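Local atomic coordinates of phosphoethanolamine N-methyltransferase 1 (Haemonchus contortus, PDB entry 4KRG), a protein that probably transfers a methyl group from S-adenosylmethionine to phosphoethanolamine, an early step of nematode phosphocholine biosynthesis. Residues A[60-65]-A[115-120]. Numbering follows the deposited sequence.
Sequences DVVDIG and LQMDEK. With SAH (S-adenosyl-L-homocysteine), chain D.
In the Rossmann-like methyltransferase fold, Val62 and Ile64 of strand 60-64 meet Met117 and Leu115 of the loop that leads into strand 122-126. Strand 60-64 is an inner strand, parallel to strands 81-86 and 122-126 on its two flanks. The loop passes over one face of this sheet in the opposite direction, pairing Val62 with Met117 and Ile64 with Leu115. The backbones stay well apart, with 9.1 Å between Ile64 CA and Leu115 CA. The side chains bridge this gap tip to tip.

Leu115 sends its CD2 methyl to the end of Ile64, 3.7 Å from Ile64 CD1. The same methyl lies 4.0 Å from Ile64 CG1. Ile64 is extended (chi2 177°), which carries CD1 out to the leucine. Met117, present as selenomethionine in this labelled protein, meets Val62 through its terminal CE. This methyl sits over the valine fork, 3.9 Å from Val62 CG2 and 4.1 Å from Val62 CG1. The chain of Met117 is straight to the selenium and then bends (chi3 -67°), turning CE onto the valine. A looser touch, 4.5 Å between Val62 CG2 and Leu115 CD2, links the two pairs.

Trp149 of helix 136-149 touches Ile64, Leu115 and Met117. Leu83 of strand 81-86 packs against both Val62 and Met117. Just past the strand, Gly65 begins the glycine-rich cofactor turn, and its carbonyl O accepts a 2.9 Å hydrogen bond from N of S-adenosylhomocysteine.

No hydrogen bond or salt bridge joins the segments. The contact is wholly apolar, so across this face the loop and strand probably cohere by burying apolar surface, while Glu119 and Lys120 further along form salt bridges with Arg148 and Asp205.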
loop_
_atom_site.group_PDB
_atom_site.type_symbol
_atom_site.label_atom_id
_atom_site.label_comp_id
_atom_site.label_asym_id
_atom_site.label_seq_id
_atom_site.Cartn_x
_atom_site.Cartn_y
_atom_site.Cartn_z
ATOM N N ASP A 60 13.669 -20.723 -0.868
ATOM C CA ASP A 60 12.580 -21.502 -0.294
ATOM C C ASP A 60 11.397 -20.587 0.045
ATOM O O ASP A 60 11.567 -19.562 0.700
ATOM C CB ASP A 60 13.056 -22.242 0.967
ATOM C CG ASP A 60 14.227 -23.177 0.697
ATOM O OD1 ASP A 60 14.336 -23.672 -0.440
ATOM O OD2 ASP A 60 15.043 -23.413 1.616
ATOM N N VAL A 61 10.208 -20.976 -0.398
ATOM C CA VAL A 61 9.009 -20.157 -0.253
ATOM C C VAL A 61 7.924 -20.925 0.491
ATOM O O VAL A 61 7.765 -22.127 0.297
ATOM C CB VAL A 61 8.449 -19.750 -1.638
ATOM C CG1 VAL A 61 7.248 -18.843 -1.491
ATOM C CG2 VAL A 61 9.517 -19.076 -2.476
ATOM N N VAL A 62 7.182 -20.243 1.358
ATOM C CA VAL A 62 5.996 -20.851 1.939
ATOM C C VAL A 62 4.777 -20.045 1.522
ATOM O O VAL A 62 4.710 -18.838 1.760
ATOM C CB VAL A 62 6.087 -21.013 3.482
ATOM C CG1 VAL A 62 6.344 -19.686 4.169
ATOM C CG2 VAL A 62 4.819 -21.660 4.021
ATOM N N ASP A 63 3.837 -20.711 0.852
ATOM C CA ASP A 63 2.614 -20.068 0.367
ATOM C C ASP A 63 1.483 -20.504 1.278
ATOM O O ASP A 63 1.005 -21.632 1.181
ATOM C CB ASP A 63 2.344 -20.464 -1.090
ATOM C CG ASP A 63 1.039 -19.890 -1.640
ATOM O OD1 ASP A 63 0.376 -19.064 -0.966
ATOM O OD2 ASP A 63 0.676 -20.264 -2.779
ATOM N N ILE A 64 1.070 -19.609 2.173
ATOM C CA ILE A 64 0.112 -19.945 3.225
ATOM C C ILE A 64 -1.298 -19.467 2.876
ATOM O O ILE A 64 -1.510 -18.289 2.614
ATOM C CB ILE A 64 0.546 -19.327 4.560
ATOM C CG1 ILE A 64 1.979 -19.749 4.878
ATOM C CG2 ILE A 64 -0.393 -19.737 5.680
ATOM C CD1 ILE A 64 2.524 -19.130 6.137
ATOM N N GLY A 65 -2.260 -20.388 2.887
ATOM C CA GLY A 65 -3.606 -20.084 2.425
ATOM C C GLY A 65 -3.642 -20.152 0.911
ATOM O O GLY A 65 -4.357 -19.403 0.252
ATOM N N LEU A 115 0.451 -23.265 12.258
ATOM C CA LEU A 115 1.625 -23.618 11.466
ATOM C C LEU A 115 2.888 -23.357 12.280
ATOM O O LEU A 115 2.971 -22.372 13.011
ATOM C CB LEU A 115 1.653 -22.828 10.155
ATOM C CG LEU A 115 2.785 -23.164 9.180
ATOM C CD1 LEU A 115 2.802 -24.648 8.902
ATOM C CD2 LEU A 115 2.651 -22.375 7.881
ATOM N N GLN A 116 3.849 -24.266 12.186
ATOM C CA GLN A 116 5.135 -24.092 12.844
ATOM C C GLN A 116 6.248 -24.600 11.944
ATOM O O GLN A 116 6.127 -25.654 11.329
ATOM C CB GLN A 116 5.169 -24.827 14.187
ATOM C CG GLN A 116 4.262 -24.226 15.246
ATOM C CD GLN A 116 4.578 -24.713 16.645
ATOM O OE1 GLN A 116 5.706 -24.576 17.125
ATOM N NE2 GLN A 116 3.582 -25.282 17.309
HETATM N N MSE A 117 7.325 -23.831 11.859
HETATM C CA MSE A 117 8.493 -24.206 11.074
HETATM C C MSE A 117 9.729 -23.693 11.777
HETATM O O MSE A 117 9.636 -22.822 12.646
HETATM C CB MSE A 117 8.423 -23.605 9.674
HETATM C CG MSE A 117 7.654 -24.428 8.674
HETATM SE SE MSE A 117 7.603 -23.504 6.976
HETATM C CE MSE A 117 6.504 -22.004 7.540
ATOM N N ASP A 118 10.887 -24.218 11.396
ATOM C CA ASP A 118 12.130 -23.808 12.033
ATOM C C ASP A 118 12.427 -22.320 11.833
ATOM O O ASP A 118 11.903 -21.689 10.918
ATOM C CB ASP A 118 13.299 -24.650 11.520
ATOM C CG ASP A 118 13.219 -26.099 11.958
ATOM O OD1 ASP A 118 12.562 -26.400 12.978
ATOM O OD2 ASP A 118 13.834 -26.943 11.278
ATOM N N GLU A 119 13.259 -21.766 12.708
ATOM C CA GLU A 119 13.742 -20.409 12.530
ATOM C C GLU A 119 14.574 -20.353 11.262
ATOM O O GLU A 119 15.232 -21.339 10.908
ATOM C CB GLU A 119 14.623 -20.000 13.703
ATOM C CG GLU A 119 13.969 -20.140 15.048
ATOM C CD GLU A 119 14.932 -19.874 16.182
ATOM O OE1 GLU A 119 16.156 -20.047 15.984
ATOM O OE2 GLU A 119 14.463 -19.463 17.264
ATOM N N LYS A 120 14.554 -19.198 10.600
ATOM C CA LYS A 120 15.369 -18.954 9.415
ATOM C C LYS A 120 15.269 -20.119 8.447
ATOM O O LYS A 120 16.278 -20.640 7.996
ATOM C CB LYS A 120 16.825 -18.704 9.816
ATOM C CG LYS A 120 16.993 -17.579 10.840
ATOM C CD LYS A 120 18.345 -17.666 11.533
ATOM C CE LYS A 120 18.243 -17.397 13.033
ATOM N NZ LYS A 120 19.536 -17.645 13.742
HETATM N N SAH D . -4.491 -17.176 -1.619
HETATM C CA SAH D . -5.272 -17.882 -2.647
HETATM C CB SAH D . -6.704 -18.164 -2.076
HETATM C CG SAH D . -7.429 -16.915 -1.577
HETATM S SD SAH D . -8.987 -17.222 -0.697
HETATM C C SAH D . -5.333 -17.101 -3.898
HETATM O O SAH D . -5.359 -15.880 -3.853
HETATM O OXT SAH D . -5.665 -17.666 -4.917
HETATM C "C5'" SAH D . -8.502 -17.736 0.971
HETATM C "C4'" SAH D . -7.771 -18.953 1.144
HETATM O "O4'" SAH D . -7.105 -18.938 2.435
HETATM C "C3'" SAH D . -8.667 -20.126 1.149
HETATM O "O3'" SAH D . -8.032 -21.199 0.491
HETATM C "C2'" SAH D . -8.829 -20.448 2.560
HETATM O "O2'" SAH D . -9.113 -21.807 2.737
HETATM C "C1'" SAH D . -7.510 -20.078 3.127
HETATM N N9 SAH D . -7.538 -19.812 4.608
HETATM C C8 SAH D . -8.248 -18.881 5.257
HETATM N N7 SAH D . -7.858 -18.902 6.533
HETATM C C5 SAH D . -6.911 -19.827 6.699
HETATM C C6 SAH D . -6.165 -20.270 7.803
HETATM N N6 SAH D . -6.342 -19.728 9.054
HETATM N N1 SAH D . -5.260 -21.247 7.604
HETATM C C2 SAH D . -5.064 -21.790 6.409
HETATM N N3 SAH D . -5.765 -21.386 5.335
HETATM C C4 SAH D . -6.686 -20.412 5.451
#